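Local coordinates for protein ATP-dependent DNA helicase (Mycobacterium smegmatis, PDB 5V9X) that unwinds RNA:DNA hybrids, using ATP to move 3'-to-5' along a single-stranded DNA tracking strand, at residues F238-Q242 with A243-I247; T307-L310 with N311-H314; G409-R412 with V413-G417; A827-C831 with L832-Y836. One frame throughout, in Å; residues are numbered along the deposited sequence.

Interaction 1. Residues F238-Q242 with A243-I247; sequences FLSGQ and APTTI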
loop_
_atom_site.group_PDB
_atom_site.type_symbol
_atom_site.label_atom_id
_atom_site.label_comp_id
_atom_site.label_asym_id
_atom_site.label_seq_id
_atom_site.Cartn_x
_atom_site.Cartn_y
_atom_site.Cartn_z
ATOM N N PHE A 238 13.190 7.937 6.845
ATOM C CA PHE A 238 11.912 7.698 7.500
ATOM C C PHE A 238 12.098 6.926 8.797
ATOM O O PHE A 238 11.463 7.242 9.810
ATOM C CB PHE A 238 10.961 6.942 6.573
ATOM C CG PHE A 238 9.711 6.467 7.261
ATOM C CD1 PHE A 238 8.647 7.329 7.457
ATOM C CD2 PHE A 238 9.608 5.167 7.731
ATOM C CE1 PHE A 238 7.503 6.907 8.096
ATOM C CE2 PHE A 238 8.463 4.736 8.376
ATOM C CZ PHE A 238 7.411 5.611 8.558
ATOM N N LEU A 239 12.966 5.910 8.782
ATOM C CA LEU A 239 13.132 5.047 9.946
ATOM C C LEU A 239 13.724 5.804 11.128
ATOM O O LEU A 239 13.235 5.677 12.256
ATOM C CB LEU A 239 14.008 3.847 9.581
ATOM C CG LEU A 239 14.522 2.961 10.717
ATOM C CD1 LEU A 239 13.382 2.220 11.396
ATOM C CD2 LEU A 239 15.568 1.989 10.202
ATOM N N SER A 240 14.763 6.605 10.895
ATOM C CA SER A 240 15.508 7.223 11.985
ATOM C C SER A 240 15.188 8.696 12.197
ATOM O O SER A 240 15.535 9.237 13.251
ATOM C CB SER A 240 17.012 7.076 11.749
ATOM O OG SER A 240 17.372 5.720 11.553
ATOM N N GLY A 241 14.547 9.357 11.239
ATOM C CA GLY A 241 14.334 10.786 11.353
ATOM C C GLY A 241 15.633 11.560 11.267
ATOM O O GLY A 241 16.308 11.536 10.234
ATOM N N GLN A 242 16.006 12.239 12.353
ATOM C CA GLN A 242 17.233 13.025 12.359
ATOM C C GLN A 242 18.461 12.207 12.733
ATOM O O GLN A 242 19.583 12.632 12.440
ATOM C CB GLN A 242 17.101 14.211 13.316
ATOM C CG GLN A 242 15.906 15.109 13.037
ATOM C CD GLN A 242 15.867 15.608 11.603
ATOM O OE1 GLN A 242 16.905 15.852 10.984
ATOM N NE2 GLN A 242 14.663 15.759 11.067
ATOM N N ALA A 243 18.276 11.054 13.369
ATOM C CA ALA A 243 19.405 10.231 13.766
ATOM C C ALA A 243 20.047 9.574 12.544
ATOM O O ALA A 243 19.379 9.338 11.532
ATOM C CB ALA A 243 18.958 9.163 14.761
ATOM N N PRO A 244 21.344 9.279 12.605
ATOM C CA PRO A 244 22.004 8.618 11.474
ATOM C C PRO A 244 21.656 7.139 11.394
ATOM O O PRO A 244 21.345 6.489 12.395
ATOM C CB PRO A 244 23.495 8.822 11.770
ATOM C CG PRO A 244 23.562 8.941 13.250
ATOM C CD PRO A 244 22.298 9.639 13.669
ATOM N N THR A 245 21.716 6.612 10.171
ATOM C CA THR A 245 21.330 5.236 9.886
ATOM C C THR A 245 22.432 4.541 9.104
ATOM O O THR A 245 22.852 5.031 8.051
ATOM C CB THR A 245 20.029 5.177 9.078
ATOM O OG1 THR A 245 19.023 5.959 9.726
ATOM C CG2 THR A 245 19.545 3.740 8.949
ATOM N N THR A 246 22.890 3.399 9.611
ATOM C CA THR A 246 23.758 2.521 8.838
ATOM C C THR A 246 22.901 1.675 7.905
ATOM O O THR A 246 22.059 0.894 8.362
ATOM C CB THR A 246 24.584 1.621 9.752
ATOM O OG1 THR A 246 25.494 2.415 10.522
ATOM C CG2 THR A 246 25.365 0.605 8.926
ATOM N N ILE A 247 23.108 1.826 6.602
ATOM C CA ILE A 247 22.344 1.083 5.610
ATOM C C ILE A 247 23.100 -0.194 5.270
ATOM O O ILE A 247 24.210 -0.148 4.728
ATOM C CB ILE A 247 22.084 1.928 4.355
ATOM C CG1 ILE A 247 21.131 3.077 4.686
ATOM C CG2 ILE A 247 21.522 1.064 3.236
ATOM C CD1 ILE A 247 20.698 3.883 3.484
#
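S240, at the end of a helix, sends its side chain toward T245, where the next strand begins. Its CB lies 3.3 Å from A243 O, against the backbone that curls back over it. Beyond CB, the hydroxyl is turned beside its own backbone N (chi1 -55°), which sets OG against the T245 hydroxyl. S240 OG and T245 OG1 are 2.5 Å apart in a hydrogen bond that either could donate, very short as modelled and a length not to be leaned on at this resolution. N64 also binds S240 OG, and the carbonyl of A236 makes a weak bond to T245 OG1. Two small hydroxyl residues suit this place because each can both give and accept within a short span.

The chain between them reverses in a type II' turn from S240 to A243. G241 has the positive phi that this turn needs at its second position and that glycine adopts easily. A243 N closes the turn on S240 O at 3.3 Å, while the methyl of A243 rests on N64. The turn thus leads from helix 232-240 into strand 245-248, an outermost strand of the first parallel sheet, which pairs with strand 64-68 and is packed by I247 against P232 and A236.

Interaction 2. Residues T307-L310 with N311-H314; sequences TSRL and NEIH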
loop_
_atom_site.group_PDB
_atom_site.type_symbol
_atom_site.label_atom_id
_atom_site.label_comp_id
_atom_site.label_asym_id
_atom_site.label_seq_id
_atom_site.Cartn_x
_atom_site.Cartn_y
_atom_site.Cartn_z
ATOM N N THR A 307 -12.400 -18.671 -3.551
ATOM C CA THR A 307 -12.427 -19.775 -2.598
ATOM C C THR A 307 -13.661 -20.645 -2.800
ATOM O O THR A 307 -13.584 -21.878 -2.716
ATOM C CB THR A 307 -12.379 -19.237 -1.170
ATOM O OG1 THR A 307 -11.275 -18.334 -1.040
ATOM C CG2 THR A 307 -12.213 -20.375 -0.181
ATOM N N SER A 308 -14.811 -20.023 -3.071
ATOM C CA SER A 308 -16.008 -20.790 -3.397
ATOM C C SER A 308 -15.801 -21.613 -4.662
ATOM O O SER A 308 -16.161 -22.795 -4.711
ATOM C CB SER A 308 -17.205 -19.853 -3.565
ATOM O OG SER A 308 -17.309 -18.946 -2.481
ATOM N N ARG A 309 -15.208 -21.009 -5.692
ATOM C CA ARG A 309 -15.053 -21.697 -6.968
ATOM C C ARG A 309 -14.033 -22.826 -6.870
ATOM O O ARG A 309 -14.293 -23.948 -7.323
ATOM C CB ARG A 309 -14.646 -20.701 -8.054
ATOM C CG ARG A 309 -15.591 -19.524 -8.200
ATOM C CD ARG A 309 -16.976 -19.966 -8.631
ATOM N NE ARG A 309 -17.902 -18.839 -8.671
ATOM C CZ ARG A 309 -18.755 -18.537 -7.697
ATOM N NH1 ARG A 309 -18.811 -19.288 -6.604
ATOM N NH2 ARG A 309 -19.556 -17.488 -7.818
ATOM N N LEU A 310 -12.864 -22.547 -6.286
ATOM C CA LEU A 310 -11.820 -23.565 -6.199
ATOM C C LEU A 310 -12.301 -24.787 -5.424
ATOM O O LEU A 310 -11.957 -25.924 -5.767
ATOM C CB LEU A 310 -10.562 -22.980 -5.557
ATOM C CG LEU A 310 -9.944 -21.763 -6.253
ATOM C CD1 LEU A 310 -8.618 -21.381 -5.605
ATOM C CD2 LEU A 310 -9.776 -22.004 -7.747
ATOM N N ASN A 311 -13.109 -24.573 -4.384
ATOM C CA ASN A 311 -13.661 -25.705 -3.648
ATOM C C ASN A 311 -14.695 -26.453 -4.483
ATOM O O ASN A 311 -14.694 -27.689 -4.517
ATOM C CB ASN A 311 -14.268 -25.226 -2.330
ATOM C CG ASN A 311 -13.217 -24.780 -1.331
ATOM O OD1 ASN A 311 -12.068 -25.218 -1.385
ATOM N ND2 ASN A 311 -13.607 -23.906 -0.410
ATOM N N GLU A 312 -15.576 -25.722 -5.172
ATOM C CA GLU A 312 -16.595 -26.368 -5.997
ATOM C C GLU A 312 -15.963 -27.190 -7.113
ATOM O O GLU A 312 -16.471 -28.261 -7.471
ATOM C CB GLU A 312 -17.549 -25.321 -6.574
ATOM C CG GLU A 312 -18.502 -24.719 -5.555
ATOM C CD GLU A 312 -19.090 -23.397 -6.012
ATOM O OE1 GLU A 312 -18.889 -23.024 -7.188
ATOM O OE2 GLU A 312 -19.748 -22.725 -5.190
ATOM N N ILE A 313 -14.856 -26.707 -7.678
ATOM C CA ILE A 313 -14.134 -27.481 -8.683
ATOM C C ILE A 313 -13.518 -28.722 -8.051
ATOM O O ILE A 313 -13.640 -29.835 -8.578
ATOM C CB ILE A 313 -13.063 -26.609 -9.359
ATOM C CG1 ILE A 313 -13.714 -25.456 -10.117
ATOM C CG2 ILE A 313 -12.194 -27.448 -10.286
ATOM C CD1 ILE A 313 -12.728 -24.430 -10.581
ATOM N N HIS A 314 -12.849 -28.547 -6.907
ATOM C CA HIS A 314 -12.167 -29.663 -6.260
ATOM C C HIS A 314 -13.143 -30.765 -5.866
ATOM O O HIS A 314 -12.808 -31.954 -5.930
ATOM C CB HIS A 314 -11.402 -29.163 -5.036
ATOM C CG HIS A 314 -10.760 -30.254 -4.238
ATOM N ND1 HIS A 314 -11.232 -30.652 -3.007
ATOM C CD2 HIS A 314 -9.686 -31.035 -4.500
ATOM C CE1 HIS A 314 -10.475 -31.629 -2.542
ATOM N NE2 HIS A 314 -9.530 -31.882 -3.429
#
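R309 O receives I313 N at 2.8 Å, the shortest in a run of four backbone bonds that continue helix 300-318 through these residues. One residue further on, L310 O takes H314 N at 3.0 Å.

The side chains divide by face. N311 lies alongside T307, pointing the same way, with its ND2 3.8 Å from T307 CG2. Its CG is beside its own backbone N (chi1 -70°), which lays the amide back beside T307. N311 ND2 is also 3.1 Å from T307 O, but at too poor an angle to bond; the amide's OD1 is engaged by A352 N, where an outermost strand of the second parallel sheet begins. Asparagine suits this point, being short enough to stay by the helix yet able to accept from a neighbouring backbone. The T307 hydroxyl turns back to the carbonyl of A303 one turn earlier, while L310 is buried between V380 and helix 276-288.

On another face R309, bent at chi2 (-63°), runs beside the extended E312, with S308 next to them, its hydroxyl bonded to the carbonyl of E304. The guanidinium and carboxylate planes differ by only 13°, but R309 NH1 and E312 OE1 are 3.8 Å apart, a long salt bridge. The chemistry therefore implies a helix fixed by backbone bonds, apolar packing and one amide-to-strand link, to which this ion pair would probably add only a modest attraction.

Interaction 3. Residues G409-R412 with V413-G417; sequences GLQR and VGRAG. With ANP (phosphoaminophosphonic acid-adenylate ester), chain C.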
loop_
_atom_site.group_PDB
_atom_site.type_symbol
_atom_site.label_atom_id
_atom_site.label_comp_id
_atom_site.label_asym_id
_atom_site.label_seq_id
_atom_site.Cartn_x
_atom_site.Cartn_y
_atom_site.Cartn_z
ATOM N N GLY A 409 4.385 -7.352 -5.884
ATOM C CA GLY A 409 4.575 -8.608 -6.593
ATOM C C GLY A 409 5.815 -9.353 -6.136
ATOM O O GLY A 409 5.818 -10.583 -6.056
ATOM N N LEU A 410 6.887 -8.617 -5.830
ATOM C CA LEU A 410 8.087 -9.239 -5.280
ATOM C C LEU A 410 7.864 -9.716 -3.851
ATOM O O LEU A 410 8.446 -10.726 -3.438
ATOM C CB LEU A 410 9.257 -8.258 -5.330
ATOM C CG LEU A 410 9.895 -8.007 -6.695
ATOM C CD1 LEU A 410 10.843 -6.825 -6.628
ATOM C CD2 LEU A 410 10.624 -9.252 -7.171
ATOM N N GLN A 411 7.041 -9.002 -3.084
ATOM C CA GLN A 411 6.753 -9.427 -1.719
ATOM C C GLN A 411 5.795 -10.613 -1.696
ATOM O O GLN A 411 5.985 -11.553 -0.915
ATOM C CB GLN A 411 6.183 -8.256 -0.918
ATOM C CG GLN A 411 7.193 -7.156 -0.625
ATOM C CD GLN A 411 8.208 -7.553 0.436
ATOM O OE1 GLN A 411 8.191 -8.678 0.946
ATOM N NE2 GLN A 411 9.097 -6.626 0.778
ATOM N N ARG A 412 4.774 -10.592 -2.554
ATOM C CA ARG A 412 3.793 -11.673 -2.578
ATOM C C ARG A 412 4.426 -12.980 -3.043
ATOM O O ARG A 412 4.335 -14.006 -2.361
ATOM C CB ARG A 412 2.612 -11.286 -3.472
ATOM C CG ARG A 412 1.730 -10.202 -2.872
ATOM C CD ARG A 412 0.520 -9.905 -3.739
ATOM N NE ARG A 412 -0.218 -8.746 -3.245
ATOM C CZ ARG A 412 -1.341 -8.285 -3.785
ATOM N NH1 ARG A 412 -1.868 -8.887 -4.843
ATOM N NH2 ARG A 412 -1.939 -7.221 -3.267
ATOM N N VAL A 413 5.077 -12.961 -4.210
ATOM C CA VAL A 413 5.728 -14.168 -4.717
ATOM C C VAL A 413 6.799 -14.649 -3.747
ATOM O O VAL A 413 7.085 -15.851 -3.669
ATOM C CB VAL A 413 6.303 -13.910 -6.125
ATOM C CG1 VAL A 413 7.113 -15.106 -6.615
ATOM C CG2 VAL A 413 5.178 -13.595 -7.106
ATOM N N GLY A 414 7.384 -13.734 -2.971
ATOM C CA GLY A 414 8.389 -14.108 -1.991
ATOM C C GLY A 414 7.901 -15.077 -0.932
ATOM O O GLY A 414 8.722 -15.754 -0.305
ATOM N N ARG A 415 6.583 -15.161 -0.715
ATOM C CA ARG A 415 6.053 -16.109 0.261
ATOM C C ARG A 415 6.394 -17.546 -0.113
ATOM O O ARG A 415 6.549 -18.397 0.770
ATOM C CB ARG A 415 4.535 -15.958 0.397
ATOM C CG ARG A 415 4.037 -14.571 0.794
ATOM C CD ARG A 415 4.868 -13.965 1.904
ATOM N NE ARG A 415 5.910 -13.093 1.375
ATOM C CZ ARG A 415 7.018 -12.772 2.031
ATOM N NH1 ARG A 415 7.238 -13.261 3.242
ATOM N NH2 ARG A 415 7.911 -11.968 1.470
ATOM N N ALA A 416 6.507 -17.834 -1.405
ATOM C CA ALA A 416 6.888 -19.164 -1.855
ATOM C C ALA A 416 8.399 -19.348 -1.768
ATOM O O ALA A 416 9.172 -18.399 -1.925
ATOM C CB ALA A 416 6.409 -19.403 -3.288
ATOM N N GLY A 417 8.812 -20.588 -1.517
ATOM C CA GLY A 417 10.226 -20.903 -1.382
ATOM C C GLY A 417 10.933 -20.083 -0.325
ATOM O O GLY A 417 12.071 -19.643 -0.537
HETATM P PG ANP C . 10.992 -11.616 4.205
HETATM O O1G ANP C . 9.897 -12.106 3.312
HETATM O O2G ANP C . 10.370 -10.962 5.498
HETATM O O3G ANP C . 11.867 -10.541 3.438
HETATM P PB ANP C . 13.163 -12.463 5.697
HETATM O O1B ANP C . 12.569 -11.685 6.906
HETATM O O2B ANP C . 14.153 -11.610 4.982
HETATM N N3B ANP C . 11.949 -12.933 4.648
HETATM P PA ANP C . 13.208 -14.618 7.348
HETATM O O1A ANP C . 11.730 -14.702 7.243
HETATM O O2A ANP C . 13.699 -14.008 8.659
HETATM O O3A ANP C . 13.875 -13.743 6.206
HETATM O "O5'" ANP C . 13.843 -16.051 7.138
HETATM C "C5'" ANP C . 13.607 -16.946 5.999
HETATM C "C4'" ANP C . 13.658 -18.375 6.479
HETATM O "O4'" ANP C . 15.034 -18.819 6.609
HETATM C "C3'" ANP C . 13.052 -18.574 7.862
HETATM O "O3'" ANP C . 12.606 -19.915 7.989
HETATM C "C2'" ANP C . 14.253 -18.346 8.780
HETATM O "O2'" ANP C . 14.008 -18.699 10.150
HETATM C "C1'" ANP C . 15.345 -19.058 7.976
HETATM N N9 ANP C . 16.718 -18.598 8.205
HETATM C C8 ANP C . 17.147 -17.487 8.884
HETATM N N7 ANP C . 18.451 -17.337 8.896
HETATM C C5 ANP C . 18.913 -18.433 8.186
HETATM C C6 ANP C . 20.209 -18.861 7.840
HETATM N N6 ANP C . 21.321 -18.205 8.180
HETATM N N1 ANP C . 20.323 -20.004 7.123
HETATM C C2 ANP C . 19.212 -20.662 6.778
HETATM N N3 ANP C . 17.940 -20.355 7.049
HETATM C C4 ANP C . 17.858 -19.221 7.756
#
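R415 folds back on the helix it follows and clasps one backbone oxygen side-on: its NE lies 2.8 Å from Q411 O and its NH2 3.1 Å from the same Q411 O. Both bonds run in the guanidinium plane, NE almost in line with the carbonyl and NH2 on a lone pair of that oxygen. Bends at chi2 (-44°) and chi3 (95°) double the chain back far enough for this grip. A further edge of the same flat group faces the nucleotide, R415 NH2 standing 2.7 Å and R415 NH1 2.9 Å from O1G of ANP, an oxygen of the gamma-phosphate. NH2 thus serves both the carbonyl and the phosphate.

In the backbone, the helix runs out into a type I turn from V413 to A416. V413 N still bonds G409 O at 3.1 Å, G414 N reaches L410 O only weakly, and R415 N turns to R412 O at 3.0 Å. G414, without a side chain, lies near the carbonyls of L410 and Q411. V413 packs on F256, L258 and M446, whereas R412 runs out extended to Q399 and N298.

The sequence QRVGRAG matches motif VI of superfamily 2 helicases, found at the cleft between the two RecA-like domains. Q411 reaches across it to T228, and K75 and T76 hold the same nucleotide from the first domain. With its guanidinium steadied by a helix carbonyl, R415 presents two N-H groups to the gamma-phosphate, consistent with an arginine finger that would offset negative charge developing there during hydrolysis.

Interaction 4. Residues A827-C831 with L832-Y836; sequences AVREC and LQDVY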
loop_
_atom_site.group_PDB
_atom_site.type_symbol
_atom_site.label_atom_id
_atom_site.label_comp_id
_atom_site.label_asym_id
_atom_site.label_seq_id
_atom_site.Cartn_x
_atom_site.Cartn_y
_atom_site.Cartn_z
ATOM N N ALA A 827 -5.774 19.046 2.698
ATOM C CA ALA A 827 -6.483 18.368 1.618
ATOM C C ALA A 827 -5.876 18.717 0.264
ATOM O O ALA A 827 -5.656 17.837 -0.576
ATOM C CB ALA A 827 -7.968 18.729 1.658
ATOM N N VAL A 828 -5.591 20.003 0.039
ATOM C CA VAL A 828 -4.921 20.410 -1.192
ATOM C C VAL A 828 -3.509 19.836 -1.242
ATOM O O VAL A 828 -3.018 19.449 -2.310
ATOM C CB VAL A 828 -4.915 21.945 -1.319
ATOM C CG1 VAL A 828 -4.233 22.370 -2.600
ATOM C CG2 VAL A 828 -6.329 22.491 -1.289
ATOM N N ARG A 829 -2.840 19.766 -0.090
ATOM C CA ARG A 829 -1.490 19.213 -0.045
ATOM C C ARG A 829 -1.484 17.742 -0.450
ATOM O O ARG A 829 -0.615 17.307 -1.215
ATOM C CB ARG A 829 -0.908 19.400 1.359
ATOM C CG ARG A 829 0.612 19.440 1.447
ATOM C CD ARG A 829 1.219 18.050 1.433
ATOM N NE ARG A 829 0.529 17.128 2.329
ATOM C CZ ARG A 829 0.655 15.806 2.271
ATOM N NH1 ARG A 829 1.444 15.256 1.357
ATOM N NH2 ARG A 829 -0.009 15.032 3.120
ATOM N N GLU A 830 -2.449 16.961 0.043
ATOM C CA GLU A 830 -2.476 15.538 -0.285
ATOM C C GLU A 830 -2.811 15.311 -1.754
ATOM O O GLU A 830 -2.174 14.484 -2.418
ATOM C CB GLU A 830 -3.476 14.801 0.606
ATOM C CG GLU A 830 -3.565 13.311 0.288
ATOM C CD GLU A 830 -4.538 12.557 1.174
ATOM O OE1 GLU A 830 -5.248 13.200 1.974
ATOM O OE2 GLU A 830 -4.592 11.313 1.067
ATOM N N CYS A 831 -3.805 16.031 -2.278
ATOM C CA CYS A 831 -4.207 15.838 -3.669
ATOM C C CYS A 831 -3.057 16.134 -4.625
ATOM O O CYS A 831 -2.749 15.330 -5.512
ATOM C CB CYS A 831 -5.413 16.723 -3.997
ATOM S SG CYS A 831 -6.943 16.274 -3.146
ATOM N N LEU A 832 -2.402 17.283 -4.450
ATOM C CA LEU A 832 -1.399 17.723 -5.412
ATOM C C LEU A 832 -0.090 16.950 -5.274
ATOM O O LEU A 832 0.571 16.667 -6.280
ATOM C CB LEU A 832 -1.145 19.221 -5.253
ATOM C CG LEU A 832 -2.340 20.167 -5.412
ATOM C CD1 LEU A 832 -1.902 21.604 -5.199
ATOM C CD2 LEU A 832 -2.991 20.006 -6.774
ATOM N N GLN A 833 0.303 16.601 -4.049
ATOM C CA GLN A 833 1.591 15.958 -3.805
ATOM C C GLN A 833 1.504 14.442 -3.700
ATOM O O GLN A 833 2.368 13.741 -4.235
ATOM C CB GLN A 833 2.226 16.507 -2.526
ATOM C CG GLN A 833 2.517 17.994 -2.548
ATOM C CD GLN A 833 3.220 18.452 -1.287
ATOM O OE1 GLN A 833 3.624 17.635 -0.458
ATOM N NE2 GLN A 833 3.368 19.762 -1.133
ATOM N N ASP A 834 0.489 13.916 -3.016
ATOM C CA ASP A 834 0.390 12.484 -2.751
ATOM C C ASP A 834 -0.428 11.732 -3.792
ATOM O O ASP A 834 -0.101 10.586 -4.109
ATOM C CB ASP A 834 -0.213 12.242 -1.364
ATOM C CG ASP A 834 0.734 12.616 -0.241
ATOM O OD1 ASP A 834 1.801 13.200 -0.529
ATOM O OD2 ASP A 834 0.415 12.321 0.930
ATOM N N VAL A 835 -1.483 12.343 -4.329
ATOM C CA VAL A 835 -2.347 11.682 -5.303
ATOM C C VAL A 835 -1.862 11.999 -6.710
ATOM O O VAL A 835 -1.571 11.091 -7.498
ATOM C CB VAL A 835 -3.816 12.105 -5.120
ATOM C CG1 VAL A 835 -4.715 11.320 -6.064
ATOM C CG2 VAL A 835 -4.242 11.908 -3.677
ATOM N N TYR A 836 -1.780 13.287 -7.038
ATOM C CA TYR A 836 -1.291 13.703 -8.341
ATOM C C TYR A 836 0.231 13.597 -8.402
ATOM O O TYR A 836 0.918 13.437 -7.388
ATOM C CB TYR A 836 -1.716 15.140 -8.653
ATOM C CG TYR A 836 -3.211 15.380 -8.729
ATOM C CD1 TYR A 836 -4.098 14.340 -8.983
ATOM C CD2 TYR A 836 -3.733 16.656 -8.551
ATOM C CE1 TYR A 836 -5.461 14.565 -9.054
ATOM C CE2 TYR A 836 -5.094 16.889 -8.618
ATOM C CZ TYR A 836 -5.953 15.843 -8.870
ATOM O OH TYR A 836 -7.309 16.078 -8.936
#
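C831 meets Y836 through the backbone, C831 O accepting Y836 N at 2.7 Å. With R829 and L832, C831 is among the residues most covered here. Its carbonyl makes this polar contact, while its small CB-SG side chain is buried and touches V770.

R829 uses its length differently. Bent at chi2 and chi3 (-81° and -46°), it curls forward along the helix, toward the C-terminal end, where R829 NH1 meets D834 OD1 at 2.8 Å. The hydrogen bond within this salt bridge is weak, bent to 123° at the hydrogen. E826 engages NH2 in a second salt bridge, and the arginine thereby links acids before and after it along the helix. The side chain of Q833 crosses that of R829 at about a right angle, with Q833 OE1 lying at the guanidinium edge, near its plane.

Here, at its C-terminal end, helix 822-835 widens into a pi-type turn. E830 O takes two amides: D834 N at 2.8 Å, the ordinary bond four residues on, and V835 N at 3.0 Å, five residues on. The bond from Y836 N to C831 O also spans five. The E830 carboxylate reaches R779 and K200; K200 belongs to helix 200-213, in the N-terminal half of the chain.

L832 supplies the greasy side. Its CD1 rests 3.6 Å from V828 CG1, the two branched side chains lying alongside and pointing the same way. V828 continues onto F776 of helix 774-786 and L832 onto V766 of helix 759-769, while the ring of Y836 also touches V766 and packs on P712 and L715 of helix 707-725.

How the interactions relate
Each contact is local, at or near a helix end in interactions 1, 3 and 4 and within a helix in interaction 2. Interaction 3 is the buried one and the only one to touch the nucleotide; the others are partly buried. Interactions 1 and 2 border different seven-stranded parallel sheets, their centres about 48 Å apart; interaction 3 shares the second sheet with interaction 2, V413 and R415 touching strands 256-262 and 292-296. Interaction 1 relies on neutral hydroxyls at a sheet edge, interaction 2 on apolar packing and an amide, with a weak ion pair besides. Interaction 3 turns its arginine to a phosphate, whereas that of interaction 4, in the DEAD/H-associated region, pairs with acids of its own helix.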